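Local coordinates for DUF4785 domain-containing protein (Legionella pneumophila subsp. pneumophila, PDB 4KH9), which is of unknown function but binds calcium and is built of three domains, the central and C-terminal ones related to the immunoglobulin-like E-set families, at residues Ser170-Tyr175 against Ala260-Ile265; Ala199-Pro204 against Trp238-Asp243; Gln207-Asn212 against Ala225-Glu230; Glu230-Gly235 against Tyr354-Thr359. All blocks are in the same frame, centred on the assembly; numbering follows the deposited sequence.

Interaction 1 of 4, residues Ser170-Tyr175 against Ala260-Ile265; sequences SLHYQY and AFSYSI
Tyr173 and Phe261 meet as an offset edge-to-face pair: the edge of the Tyr173 ring is directed at the face of Phe261, with planes at 84° and ring centroids 5.5 Å apart. The nearest atoms are Tyr173 CD2 and Phe261 CD2, 3.6 Å apart. Phe261 CG stands between its own backbone N and carbonyl carbon (chi1 63°), which brings CG and CD2 against the tyrosine. Along the backbone, Ser262 N gives an almost straight bond to Leu171 O (2.7 Å, 177°), Tyr173 N bonds to Ser262 O, and Ser264 N returns to Tyr173 O, the alternation expected of parallel strands. Tyr175 N closes the series on Ser264 O.

On the face bearing His172, Ser262 and Gln174, the amide nitrogen Gln174 NE2 reaches Ser264 OG at 2.7 Å, and Ser262 CB lies 3.4 Å from His172 ND1 at the edge of the imidazole. On the other face, Tyr263 OH lies at the edge of the Tyr175 ring, 3.2 Å from Tyr175 CA, and is hydrogen-bonded to Ser229 O.

Further out, Asp169 takes a hydrogen bond with Tyr173 OH, Lys358 NZ is hydrogen-bonded to Ser262 OG, and Leu179 packs on both Tyr173 and Phe261. This is a parallel edge-strand pairing: the short strand 172-174 borders the otherwise antiparallel sheet of an E-set, immunoglobulin-like β-sandwich.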
loop_
_atom_site.group_PDB
_atom_site.type_symbol
_atom_site.label_atom_id
_atom_site.label_comp_id
_atom_site.label_asym_id
_atom_site.label_seq_id
_atom_site.Cartn_x
_atom_site.Cartn_y
_atom_site.Cartn_z
ATOM N N SER A 170 -0.108 -10.092 -5.637
ATOM C CA SER A 170 0.715 -10.417 -4.473
ATOM C C SER A 170 0.794 -9.213 -3.563
ATOM O O SER A 170 0.499 -8.083 -3.987
ATOM C CB SER A 170 2.109 -10.870 -4.911
ATOM O OG SER A 170 2.967 -11.099 -3.809
ATOM N N LEU A 171 1.155 -9.464 -2.284
ATOM C CA LEU A 171 1.326 -8.430 -1.253
ATOM C C LEU A 171 2.736 -7.958 -1.236
ATOM O O LEU A 171 3.015 -6.843 -0.779
ATOM C CB LEU A 171 0.968 -8.985 0.145
ATOM C CG LEU A 171 -0.486 -9.281 0.476
ATOM C CD1 LEU A 171 -0.569 -9.941 1.822
ATOM C CD2 LEU A 171 -1.278 -8.027 0.580
ATOM N N HIS A 172 3.649 -8.841 -1.681
ATOM C CA HIS A 172 5.077 -8.593 -1.644
ATOM C C HIS A 172 5.712 -8.958 -2.971
ATOM O O HIS A 172 5.421 -10.009 -3.540
ATOM C CB HIS A 172 5.758 -9.387 -0.501
ATOM C CG HIS A 172 4.965 -9.500 0.762
ATOM N ND1 HIS A 172 4.992 -8.504 1.727
ATOM C CD2 HIS A 172 4.172 -10.511 1.196
ATOM C CE1 HIS A 172 4.173 -8.905 2.689
ATOM N NE2 HIS A 172 3.671 -10.121 2.427
ATOM N N TYR A 173 6.603 -8.105 -3.430
ATOM C CA TYR A 173 7.342 -8.289 -4.672
ATOM C C TYR A 173 8.815 -8.012 -4.461
ATOM O O TYR A 173 9.197 -7.394 -3.473
ATOM C CB TYR A 173 6.799 -7.322 -5.761
ATOM C CG TYR A 173 5.351 -7.501 -6.152
ATOM C CD1 TYR A 173 4.992 -8.359 -7.181
ATOM C CD2 TYR A 173 4.338 -6.804 -5.494
ATOM C CE1 TYR A 173 3.660 -8.503 -7.571
ATOM C CE2 TYR A 173 3.001 -6.972 -5.848
ATOM C CZ TYR A 173 2.671 -7.818 -6.889
ATOM O OH TYR A 173 1.367 -7.951 -7.245
ATOM N N GLN A 174 9.638 -8.413 -5.419
ATOM C CA GLN A 174 11.063 -8.147 -5.402
ATOM C C GLN A 174 11.506 -7.652 -6.775
ATOM O O GLN A 174 10.737 -7.712 -7.741
ATOM C CB GLN A 174 11.874 -9.388 -4.976
ATOM C CG GLN A 174 11.697 -9.735 -3.506
ATOM C CD GLN A 174 12.892 -10.483 -2.927
ATOM O OE1 GLN A 174 13.142 -11.645 -3.264
ATOM N NE2 GLN A 174 13.679 -9.822 -2.078
ATOM N N TYR A 175 12.735 -7.151 -6.842
ATOM C CA TYR A 175 13.352 -6.619 -8.043
ATOM C C TYR A 175 13.175 -7.585 -9.234
ATOM O O TYR A 175 13.520 -8.748 -9.135
ATOM C CB TYR A 175 14.848 -6.323 -7.792
ATOM C CG TYR A 175 15.542 -5.761 -9.011
ATOM C CD1 TYR A 175 15.497 -4.399 -9.296
ATOM C CD2 TYR A 175 16.211 -6.594 -9.903
ATOM C CE1 TYR A 175 16.089 -3.882 -10.448
ATOM C CE2 TYR A 175 16.807 -6.087 -11.055
ATOM C CZ TYR A 175 16.741 -4.730 -11.326
ATOM O OH TYR A 175 17.332 -4.220 -12.460
ATOM N N ALA A 260 -1.893 -0.942 -1.159
ATOM C CA ALA A 260 -0.499 -1.030 -0.756
ATOM C C ALA A 260 0.087 -2.392 -1.079
ATOM O O ALA A 260 -0.596 -3.417 -1.052
ATOM C CB ALA A 260 -0.370 -0.759 0.748
ATOM N N PHE A 261 1.385 -2.398 -1.335
ATOM C CA PHE A 261 2.139 -3.627 -1.534
ATOM C C PHE A 261 3.560 -3.360 -1.075
ATOM O O PHE A 261 3.997 -2.206 -1.024
ATOM C CB PHE A 261 2.065 -4.156 -2.988
ATOM C CG PHE A 261 2.656 -3.258 -4.045
ATOM C CD1 PHE A 261 1.865 -2.301 -4.698
ATOM C CD2 PHE A 261 3.985 -3.407 -4.437
ATOM C CE1 PHE A 261 2.401 -1.491 -5.700
ATOM C CE2 PHE A 261 4.520 -2.615 -5.454
ATOM C CZ PHE A 261 3.720 -1.666 -6.087
ATOM N N SER A 262 4.246 -4.418 -0.659
ATOM C CA SER A 262 5.629 -4.325 -0.176
ATOM C C SER A 262 6.587 -4.682 -1.294
ATOM O O SER A 262 6.280 -5.539 -2.123
ATOM C CB SER A 262 5.825 -5.256 1.022
ATOM O OG SER A 262 7.166 -5.215 1.470
ATOM N N TYR A 263 7.773 -4.071 -1.292
ATOM C CA TYR A 263 8.779 -4.343 -2.323
ATOM C C TYR A 263 10.187 -4.432 -1.713
ATOM O O TYR A 263 10.518 -3.599 -0.882
ATOM C CB TYR A 263 8.729 -3.244 -3.398
ATOM C CG TYR A 263 9.833 -3.313 -4.430
ATOM C CD1 TYR A 263 9.772 -4.216 -5.477
ATOM C CD2 TYR A 263 10.955 -2.487 -4.341
ATOM C CE1 TYR A 263 10.775 -4.278 -6.440
ATOM C CE2 TYR A 263 11.964 -2.530 -5.309
ATOM C CZ TYR A 263 11.864 -3.432 -6.357
ATOM O OH TYR A 263 12.840 -3.524 -7.306
ATOM N N SER A 264 11.033 -5.387 -2.167
ATOM C CA SER A 264 12.413 -5.441 -1.665
ATOM C C SER A 264 13.424 -5.780 -2.776
ATOM O O SER A 264 13.071 -6.297 -3.830
ATOM C CB SER A 264 12.545 -6.448 -0.525
ATOM O OG SER A 264 12.354 -7.783 -0.962
ATOM N N ILE A 265 14.681 -5.495 -2.508
ATOM C CA ILE A 265 15.808 -5.840 -3.362
ATOM C C ILE A 265 16.384 -7.170 -2.815
ATOM O O ILE A 265 16.584 -7.269 -1.604
ATOM C CB ILE A 265 16.831 -4.688 -3.394
ATOM C CG1 ILE A 265 16.229 -3.449 -4.108
ATOM C CG2 ILE A 265 18.147 -5.102 -4.056
ATOM C CD1 ILE A 265 16.553 -2.198 -3.413
#

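Interaction 2 of 4, residues Ala199-Pro204 against Trp238-Asp243; sequences ARLVGP and WYLETD
Arg200 and Glu241 form a hydrogen-bonded pair of antiparallel strands, with Glu241 N to Arg200 O at 2.8 Å; Val202 and Tyr239 form the next, Val202 N lying 2.8 Å from Tyr239 O. Ala199-Thr242 and Leu201-Leu240 are the intervening non-hydrogen-bonded pairs.

The charged contact lies on the face carrying Arg200, Val202 and Glu241. One carboxylate oxygen, Glu241 OE1, takes both donors of a side-on grip: Arg200 NE at 2.9 Å on the anti side, 27° out of the carboxylate plane, and Arg200 NH2 at 3.0 Å through the syn lone pair. OE1 itself lies in the guanidinium plane. The two side chains run alongside each other, and the extended glutamate chain also rests its carboxylate on Val202 CG2.

These strands are inner neighbours in the sheet of the central E-set, immunoglobulin-like domain. The other face is largely apolar and packs against Leu179, Ala181 and Ile183 of strand 178-186. There Leu201 CD2 meets Leu240 CD1 at 3.9 Å and Ala199 CB touches Thr242 CB, while Thr242 OG1 is hydrogen-bonded to Asp198 O.

CH-π contacts finish the segment. With CG anti to its carbonyl carbon (chi1 -74°), Trp238 offers one face to the chain turning away from the strand: Gly203 CA stands 3.5 Å from the centroid of the six-membered ring, 12° off the normal, and Pro204 CD is 3.8 Å from that of the five-membered ring. Trp238 NE1 is hydrogen-bonded to Asp233 OD2.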
loop_
_atom_site.group_PDB
_atom_site.type_symbol
_atom_site.label_atom_id
_atom_site.label_comp_id
_atom_site.label_asym_id
_atom_site.label_seq_id
_atom_site.Cartn_x
_atom_site.Cartn_y
_atom_site.Cartn_z
ATOM N N ALA A 199 -3.636 4.275 -14.274
ATOM C CA ALA A 199 -3.117 3.572 -13.088
ATOM C C ALA A 199 -1.593 3.613 -13.077
ATOM O O ALA A 199 -0.953 3.588 -14.131
ATOM C CB ALA A 199 -3.624 2.128 -13.051
ATOM N N ARG A 200 -1.011 3.712 -11.882
ATOM C CA ARG A 200 0.436 3.763 -11.731
ATOM C C ARG A 200 0.824 3.230 -10.390
ATOM O O ARG A 200 -0.009 3.079 -9.514
ATOM C CB ARG A 200 0.952 5.216 -11.904
ATOM C CG ARG A 200 0.401 6.168 -10.808
ATOM C CD ARG A 200 0.960 7.559 -10.988
ATOM N NE ARG A 200 0.605 8.439 -9.872
ATOM C CZ ARG A 200 1.082 9.672 -9.718
ATOM N NH1 ARG A 200 1.930 10.179 -10.606
ATOM N NH2 ARG A 200 0.714 10.407 -8.675
ATOM N N LEU A 201 2.114 3.020 -10.212
ATOM C CA LEU A 201 2.715 2.555 -8.953
ATOM C C LEU A 201 3.551 3.682 -8.418
ATOM O O LEU A 201 4.330 4.260 -9.177
ATOM C CB LEU A 201 3.563 1.278 -9.188
ATOM C CG LEU A 201 2.843 0.154 -9.946
ATOM C CD1 LEU A 201 3.805 -1.035 -10.225
ATOM C CD2 LEU A 201 1.595 -0.318 -9.171
ATOM N N VAL A 202 3.378 4.018 -7.131
ATOM C CA VAL A 202 4.116 5.117 -6.491
ATOM C C VAL A 202 4.935 4.542 -5.334
ATOM O O VAL A 202 4.409 3.899 -4.428
ATOM C CB VAL A 202 3.170 6.280 -6.030
ATOM C CG1 VAL A 202 3.987 7.456 -5.488
ATOM C CG2 VAL A 202 2.284 6.769 -7.183
ATOM N N GLY A 203 6.227 4.791 -5.388
ATOM C CA GLY A 203 7.186 4.334 -4.397
ATOM C C GLY A 203 7.406 5.306 -3.258
ATOM O O GLY A 203 7.018 6.468 -3.359
ATOM N N PRO A 204 8.062 4.842 -2.171
ATOM C CA PRO A 204 8.285 5.706 -0.987
ATOM C C PRO A 204 9.036 7.003 -1.260
ATOM O O PRO A 204 8.819 7.954 -0.522
ATOM C CB PRO A 204 9.133 4.832 -0.068
ATOM C CG PRO A 204 8.822 3.450 -0.468
ATOM C CD PRO A 204 8.538 3.463 -1.927
ATOM N N TRP A 238 4.854 0.655 -1.196
ATOM C CA TRP A 238 4.417 1.167 -2.480
ATOM C C TRP A 238 2.919 1.166 -2.516
ATOM O O TRP A 238 2.287 0.425 -1.763
ATOM C CB TRP A 238 4.954 0.290 -3.618
ATOM C CG TRP A 238 6.402 0.443 -3.925
ATOM C CD1 TRP A 238 7.457 0.096 -3.134
ATOM C CD2 TRP A 238 6.958 0.927 -5.158
ATOM N NE1 TRP A 238 8.637 0.431 -3.753
ATOM C CE2 TRP A 238 8.361 0.927 -5.008
ATOM C CE3 TRP A 238 6.400 1.463 -6.338
ATOM C CZ2 TRP A 238 9.221 1.369 -6.023
ATOM C CZ3 TRP A 238 7.255 1.900 -7.344
ATOM C CH2 TRP A 238 8.645 1.848 -7.184
ATOM N N TYR A 239 2.353 1.949 -3.439
ATOM C CA TYR A 239 0.935 2.011 -3.684
ATOM C C TYR A 239 0.634 1.941 -5.150
ATOM O O TYR A 239 1.340 2.504 -5.987
ATOM C CB TYR A 239 0.283 3.314 -3.101
ATOM C CG TYR A 239 0.124 3.284 -1.604
ATOM C CD1 TYR A 239 1.175 3.656 -0.763
ATOM C CD2 TYR A 239 -1.041 2.793 -1.015
ATOM C CE1 TYR A 239 1.063 3.551 0.627
ATOM C CE2 TYR A 239 -1.170 2.706 0.373
ATOM C CZ TYR A 239 -0.103 3.060 1.186
ATOM O OH TYR A 239 -0.210 2.975 2.550
ATOM N N LEU A 240 -0.413 1.219 -5.441
ATOM C CA LEU A 240 -1.123 1.216 -6.693
ATOM C C LEU A 240 -2.121 2.364 -6.607
ATOM O O LEU A 240 -2.888 2.416 -5.642
ATOM C CB LEU A 240 -1.814 -0.133 -6.969
ATOM C CG LEU A 240 -2.884 -0.111 -8.083
ATOM C CD1 LEU A 240 -2.237 0.173 -9.461
ATOM C CD2 LEU A 240 -3.708 -1.397 -8.100
ATOM N N GLU A 241 -2.066 3.313 -7.560
ATOM C CA GLU A 241 -3.010 4.444 -7.624
ATOM C C GLU A 241 -3.766 4.369 -8.922
ATOM O O GLU A 241 -3.145 4.253 -9.983
ATOM C CB GLU A 241 -2.289 5.820 -7.549
ATOM C CG GLU A 241 -1.482 6.126 -6.302
ATOM C CD GLU A 241 -1.018 7.573 -6.262
ATOM O OE1 GLU A 241 -0.832 8.186 -7.342
ATOM O OE2 GLU A 241 -0.807 8.085 -5.139
ATOM N N THR A 242 -5.066 4.399 -8.866
ATOM C CA THR A 242 -5.837 4.352 -10.097
ATOM C C THR A 242 -6.969 5.376 -10.043
ATOM O O THR A 242 -7.501 5.690 -8.964
ATOM C CB THR A 242 -6.346 2.931 -10.413
ATOM O OG1 THR A 242 -7.145 2.969 -11.598
ATOM C CG2 THR A 242 -7.133 2.325 -9.294
ATOM N N ASP A 243 -7.345 5.855 -11.237
ATOM C CA ASP A 243 -8.395 6.838 -11.468
ATOM C C ASP A 243 -9.226 6.374 -12.634
ATOM O O ASP A 243 -8.690 6.011 -13.684
ATOM C CB ASP A 243 -7.792 8.244 -11.717
ATOM C CG ASP A 243 -8.698 9.426 -11.392
ATOM O OD1 ASP A 243 -9.864 9.198 -10.941
ATOM O OD2 ASP A 243 -8.251 10.580 -11.577
#

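Interaction 3 of 4, residues Gln207-Asn212 against Ala225-Glu230; sequences QVISLN and ATLDSE
Ala225 CB sits between two branched side chains, 3.6 Å from Leu211 CD2 and 3.7 Å from Ile209 CG2. The segments belong to a β-hairpin, strands 208-217 and 220-226, of the central E-set domain, and run nearly antiparallel, their end-to-end directions 166° apart. They diverge along their length: the CA atoms of Leu211 and Ala225 are 5.3 Å apart, whereas those of Gln207 and Ser229 are 8.1 Å apart. No backbone bond joins the two segments, and side chains make the contact where the backbones diverge.

Ile209 does most of this. Its CG2 methyl, anti to the backbone N, points at Ala225, while the CG1 branch carries CD1 toward Leu227 CD2 at 4.3 Å and past the carboxylate oxygen Asp228 OD1. Leu201 from strand 196-202 packs on both Ala225 and Leu227, so this apolar group continues into the domain interior; Trp238 lies against Ile209, Gln207 and Ser229.

At the polar edge the Gln207 chain turns about its CB-CG bond (chi2 -87°), which swings its amide across to the other segment. Gln207 OE1 is taken by Lys205 N, and NE2 donates to Ser229 OG, 3.2 Å away, with an angle of 165° at the hydrogen and the oxygen in the amide plane.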
loop_
_atom_site.group_PDB
_atom_site.type_symbol
_atom_site.label_atom_id
_atom_site.label_comp_id
_atom_site.label_asym_id
_atom_site.label_seq_id
_atom_site.Cartn_x
_atom_site.Cartn_y
_atom_site.Cartn_z
ATOM N N GLN A 207 9.034 7.773 -6.643
ATOM C CA GLN A 207 9.330 7.237 -7.987
ATOM C C GLN A 207 8.046 6.585 -8.567
ATOM O O GLN A 207 7.258 5.978 -7.827
ATOM C CB GLN A 207 10.528 6.255 -7.974
ATOM C CG GLN A 207 10.337 4.945 -7.188
ATOM C CD GLN A 207 10.670 5.008 -5.705
ATOM O OE1 GLN A 207 10.190 5.834 -4.931
ATOM N NE2 GLN A 207 11.430 4.054 -5.247
ATOM N N VAL A 208 7.799 6.779 -9.852
ATOM C CA VAL A 208 6.570 6.316 -10.483
ATOM C C VAL A 208 6.851 5.252 -11.542
ATOM O O VAL A 208 7.742 5.403 -12.374
ATOM C CB VAL A 208 5.789 7.523 -11.103
ATOM C CG1 VAL A 208 4.621 7.064 -11.984
ATOM C CG2 VAL A 208 5.287 8.472 -10.012
ATOM N N ILE A 209 6.047 4.186 -11.521
ATOM C CA ILE A 209 6.076 3.156 -12.554
ATOM C C ILE A 209 4.638 3.123 -13.097
ATOM O O ILE A 209 3.722 2.808 -12.362
ATOM C CB ILE A 209 6.621 1.774 -12.070
ATOM C CG1 ILE A 209 8.101 1.864 -11.621
ATOM C CG2 ILE A 209 6.453 0.708 -13.176
ATOM C CD1 ILE A 209 8.616 0.665 -10.816
ATOM N N SER A 210 4.430 3.522 -14.351
ATOM C CA SER A 210 3.105 3.510 -14.974
ATOM C C SER A 210 2.659 2.057 -15.271
ATOM O O SER A 210 3.505 1.187 -15.462
ATOM C CB SER A 210 3.126 4.337 -16.258
ATOM O OG SER A 210 3.486 5.680 -15.964
ATOM N N LEU A 211 1.361 1.768 -15.162
ATOM C CA LEU A 211 0.881 0.414 -15.461
ATOM C C LEU A 211 0.406 0.358 -16.854
ATOM O O LEU A 211 -0.280 1.292 -17.271
ATOM C CB LEU A 211 -0.286 -0.025 -14.556
ATOM C CG LEU A 211 -0.120 -0.515 -13.163
ATOM C CD1 LEU A 211 -1.473 -1.080 -12.718
ATOM C CD2 LEU A 211 0.889 -1.653 -13.054
ATOM N N ASN A 212 0.698 -0.740 -17.564
ATOM C CA ASN A 212 0.219 -0.962 -18.924
ATOM C C ASN A 212 -1.102 -1.698 -18.810
ATOM O O ASN A 212 -1.139 -2.812 -18.260
ATOM C CB ASN A 212 1.271 -1.731 -19.707
ATOM C CG ASN A 212 2.608 -1.012 -19.757
ATOM O OD1 ASN A 212 3.647 -1.538 -19.347
ATOM N ND2 ASN A 212 2.604 0.224 -20.210
ATOM N N ALA A 225 3.178 -4.145 -14.874
ATOM C CA ALA A 225 4.434 -3.410 -14.866
ATOM C C ALA A 225 5.513 -4.274 -14.248
ATOM O O ALA A 225 5.211 -5.125 -13.408
ATOM C CB ALA A 225 4.286 -2.104 -14.081
ATOM N N THR A 226 6.765 -4.018 -14.610
ATOM C CA THR A 226 7.954 -4.654 -14.045
ATOM C C THR A 226 8.428 -3.778 -12.925
ATOM O O THR A 226 8.571 -2.562 -13.115
ATOM C CB THR A 226 9.050 -4.860 -15.136
ATOM O OG1 THR A 226 8.508 -5.735 -16.097
ATOM C CG2 THR A 226 10.349 -5.478 -14.583
ATOM N N LEU A 227 8.712 -4.379 -11.773
ATOM C CA LEU A 227 9.196 -3.608 -10.635
ATOM C C LEU A 227 10.701 -3.668 -10.669
ATOM O O LEU A 227 11.298 -4.737 -10.508
ATOM C CB LEU A 227 8.603 -4.135 -9.318
ATOM C CG LEU A 227 7.094 -3.942 -9.157
ATOM C CD1 LEU A 227 6.547 -4.929 -8.179
ATOM C CD2 LEU A 227 6.735 -2.525 -8.695
ATOM N N ASP A 228 11.317 -2.542 -11.014
ATOM C CA ASP A 228 12.752 -2.564 -11.198
ATOM C C ASP A 228 13.415 -1.376 -10.516
ATOM O O ASP A 228 14.505 -0.965 -10.922
ATOM C CB ASP A 228 13.099 -2.623 -12.702
ATOM C CG ASP A 228 12.556 -1.507 -13.574
ATOM O OD1 ASP A 228 11.936 -0.556 -13.024
ATOM O OD2 ASP A 228 12.745 -1.580 -14.812
ATOM N N SER A 229 12.780 -0.843 -9.457
ATOM C CA SER A 229 13.387 0.217 -8.657
ATOM C C SER A 229 14.606 -0.361 -7.925
ATOM O O SER A 229 14.529 -1.479 -7.423
ATOM C CB SER A 229 12.363 0.771 -7.673
ATOM O OG SER A 229 12.945 1.712 -6.790
ATOM N N GLU A 230 15.723 0.362 -7.899
ATOM C CA GLU A 230 16.947 -0.119 -7.244
ATOM C C GLU A 230 17.140 0.521 -5.877
ATOM O O GLU A 230 18.122 0.218 -5.193
ATOM C CB GLU A 230 18.185 0.143 -8.120
ATOM C CG GLU A 230 18.216 -0.720 -9.370
ATOM C CD GLU A 230 19.408 -0.471 -10.271
ATOM O OE1 GLU A 230 20.508 -0.978 -9.954
ATOM O OE2 GLU A 230 19.240 0.213 -11.304
#

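Interaction 4 of 4, residues Glu230-Gly235 against Tyr354-Thr359; sequences ELNDRG and YGQLKT
Gly235 N approaches Gln356 O at 2.9 Å in a weak, bent hydrogen bond, where two turns meet with end-to-end directions 61° apart. One is an Asx turn: Asn232 OD1 accepts from Arg234 N at 3.0 Å. The other enters a G1 β-bulge, in which Leu357 and Lys358 both face Asp353. The loop 230-235 of the central domain thereby packs on the turn that leads into strand 358-368 in the C-terminal domain.

Asn232 works both ways. While OD1 closes its own turn, ND2 donates to Gly355 O at 2.8 Å, from above the carbonyl plane (48° out of it). With CG anti to the backbone N, the amide extends to the other segment and OD1 also rests on Gln356 CG, 3.3 Å away. The amide planes of Asn232 and Gln356 are nearly perpendicular, at 85°.

Gln356 is held at both ends of its amide, OE1 by Ile265 N and NE2 by Asp353 OD2. Beside it, Leu357 CB packs on Gly235 CA, and Lys358 leads its amine past this glycine to Ser262 OG. A water bridges the two segments, accepting from Asp233 N at 2.9 Å and donating to Gln356 OE1 at 2.6 Å.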
loop_
_atom_site.group_PDB
_atom_site.type_symbol
_atom_site.label_atom_id
_atom_site.label_comp_id
_atom_site.label_asym_id
_atom_site.label_seq_id
_atom_site.Cartn_x
_atom_site.Cartn_y
_atom_site.Cartn_z
ATOM N N GLU A 230 15.723 0.362 -7.899
ATOM C CA GLU A 230 16.947 -0.119 -7.244
ATOM C C GLU A 230 17.140 0.521 -5.877
ATOM O O GLU A 230 18.122 0.218 -5.193
ATOM C CB GLU A 230 18.185 0.143 -8.120
ATOM C CG GLU A 230 18.216 -0.720 -9.370
ATOM C CD GLU A 230 19.408 -0.471 -10.271
ATOM O OE1 GLU A 230 20.508 -0.978 -9.954
ATOM O OE2 GLU A 230 19.240 0.213 -11.304
ATOM N N LEU A 231 16.192 1.359 -5.463
ATOM C CA LEU A 231 16.246 2.089 -4.211
ATOM C C LEU A 231 15.715 1.292 -3.036
ATOM O O LEU A 231 14.786 0.492 -3.178
ATOM C CB LEU A 231 15.443 3.395 -4.309
ATOM C CG LEU A 231 15.759 4.356 -5.445
ATOM C CD1 LEU A 231 14.857 5.565 -5.348
ATOM C CD2 LEU A 231 17.244 4.801 -5.442
ATOM N N ASN A 232 16.298 1.559 -1.860
ATOM C CA ASN A 232 15.925 0.977 -0.587
ATOM C C ASN A 232 14.637 1.687 -0.109
ATOM O O ASN A 232 14.602 2.909 -0.050
ATOM C CB ASN A 232 17.106 1.112 0.404
ATOM C CG ASN A 232 16.817 0.712 1.830
ATOM O OD1 ASN A 232 15.837 0.054 2.145
ATOM N ND2 ASN A 232 17.688 1.096 2.744
ATOM N N ASP A 233 13.579 0.926 0.186
ATOM C CA ASP A 233 12.304 1.514 0.614
ATOM C C ASP A 233 12.275 1.878 2.116
ATOM O O ASP A 233 11.346 2.561 2.536
ATOM C CB ASP A 233 11.144 0.560 0.284
ATOM C CG ASP A 233 10.928 0.364 -1.209
ATOM O OD1 ASP A 233 11.295 1.270 -1.997
ATOM O OD2 ASP A 233 10.325 -0.641 -1.584
ATOM N N ARG A 234 13.280 1.431 2.903
ATOM C CA ARG A 234 13.468 1.673 4.342
ATOM C C ARG A 234 12.174 1.390 5.170
ATOM O O ARG A 234 11.735 2.212 5.993
ATOM C CB ARG A 234 13.966 3.106 4.612
ATOM C CG ARG A 234 15.283 3.461 3.935
ATOM C CD ARG A 234 15.811 4.778 4.434
ATOM N NE ARG A 234 16.305 4.642 5.805
ATOM C CZ ARG A 234 16.803 5.637 6.527
ATOM N NH1 ARG A 234 16.882 6.860 6.019
ATOM N NH2 ARG A 234 17.210 5.422 7.770
ATOM N N GLY A 235 11.595 0.221 4.947
ATOM C CA GLY A 235 10.389 -0.218 5.643
ATOM C C GLY A 235 9.078 0.299 5.077
ATOM O O GLY A 235 8.027 -0.277 5.368
ATOM N N TYR A 354 17.907 -5.745 7.642
ATOM C CA TYR A 354 17.521 -4.629 8.506
ATOM C C TYR A 354 17.788 -3.278 7.865
ATOM O O TYR A 354 17.215 -2.284 8.317
ATOM C CB TYR A 354 18.213 -4.706 9.857
ATOM C CG TYR A 354 17.616 -5.780 10.740
ATOM C CD1 TYR A 354 16.392 -5.589 11.366
ATOM C CD2 TYR A 354 18.306 -6.954 11.002
ATOM C CE1 TYR A 354 15.859 -6.548 12.219
ATOM C CE2 TYR A 354 17.790 -7.917 11.864
ATOM C CZ TYR A 354 16.553 -7.721 12.454
ATOM O OH TYR A 354 16.024 -8.669 13.295
ATOM N N GLY A 355 18.606 -3.249 6.801
ATOM C CA GLY A 355 18.844 -2.027 6.040
ATOM C C GLY A 355 17.597 -1.636 5.271
ATOM O O GLY A 355 17.339 -0.456 5.052
ATOM N N GLN A 356 16.795 -2.638 4.880
ATOM C CA GLN A 356 15.553 -2.461 4.132
ATOM C C GLN A 356 14.335 -2.612 5.014
ATOM O O GLN A 356 13.271 -2.112 4.657
ATOM C CB GLN A 356 15.466 -3.493 2.997
ATOM C CG GLN A 356 16.394 -3.205 1.825
ATOM C CD GLN A 356 16.137 -4.184 0.724
ATOM O OE1 GLN A 356 15.157 -4.078 -0.010
ATOM N NE2 GLN A 356 16.967 -5.204 0.631
ATOM N N LEU A 357 14.477 -3.344 6.134
ATOM C CA LEU A 357 13.411 -3.728 7.047
ATOM C C LEU A 357 12.390 -4.534 6.235
ATOM O O LEU A 357 11.176 -4.339 6.336
ATOM C CB LEU A 357 12.792 -2.519 7.793
ATOM C CG LEU A 357 13.681 -1.865 8.846
ATOM C CD1 LEU A 357 13.150 -0.494 9.230
ATOM C CD2 LEU A 357 13.786 -2.743 10.096
ATOM N N LYS A 358 12.928 -5.420 5.385
ATOM C CA LYS A 358 12.179 -6.337 4.535
ATOM C C LYS A 358 12.775 -7.744 4.589
ATOM O O LYS A 358 13.994 -7.913 4.767
ATOM C CB LYS A 358 12.177 -5.853 3.056
ATOM C CG LYS A 358 11.562 -4.495 2.768
ATOM C CD LYS A 358 10.035 -4.500 2.768
ATOM C CE LYS A 358 9.480 -3.093 2.793
ATOM N NZ LYS A 358 8.024 -3.098 3.060
ATOM N N THR A 359 11.909 -8.753 4.395
ATOM C CA THR A 359 12.304 -10.150 4.187
ATOM C C THR A 359 12.839 -10.165 2.760
ATOM O O THR A 359 12.129 -9.699 1.855
ATOM C CB THR A 359 11.111 -11.095 4.456
ATOM O OG1 THR A 359 10.784 -11.012 5.829
ATOM C CG2 THR A 359 11.414 -12.541 4.129
HETATM O O HOH W 1 13.654 -1.913 -0.065
#

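In the fold
From the N terminus, 170-175 opens the outermost of the three nested loops described here, closed by interaction 1 at 260-265. Interaction 2 (199-204 with 238-243) nests inside it, and interaction 3 (207-212 with 225-230) nests inside interaction 2, giving three concentric closures in one sheet. Leu201 N to Ile209 O and Trp238 N to Phe261 O join neighbouring strands between these contacts. Interaction 4 begins at Glu230, where interaction 3 ends, and reaches forward to 354-359; it therefore crosses interactions 1 and 2 and follows interaction 3 in series. It ties the central domain to the C-terminal one, next to the exit of the chain at Ile265.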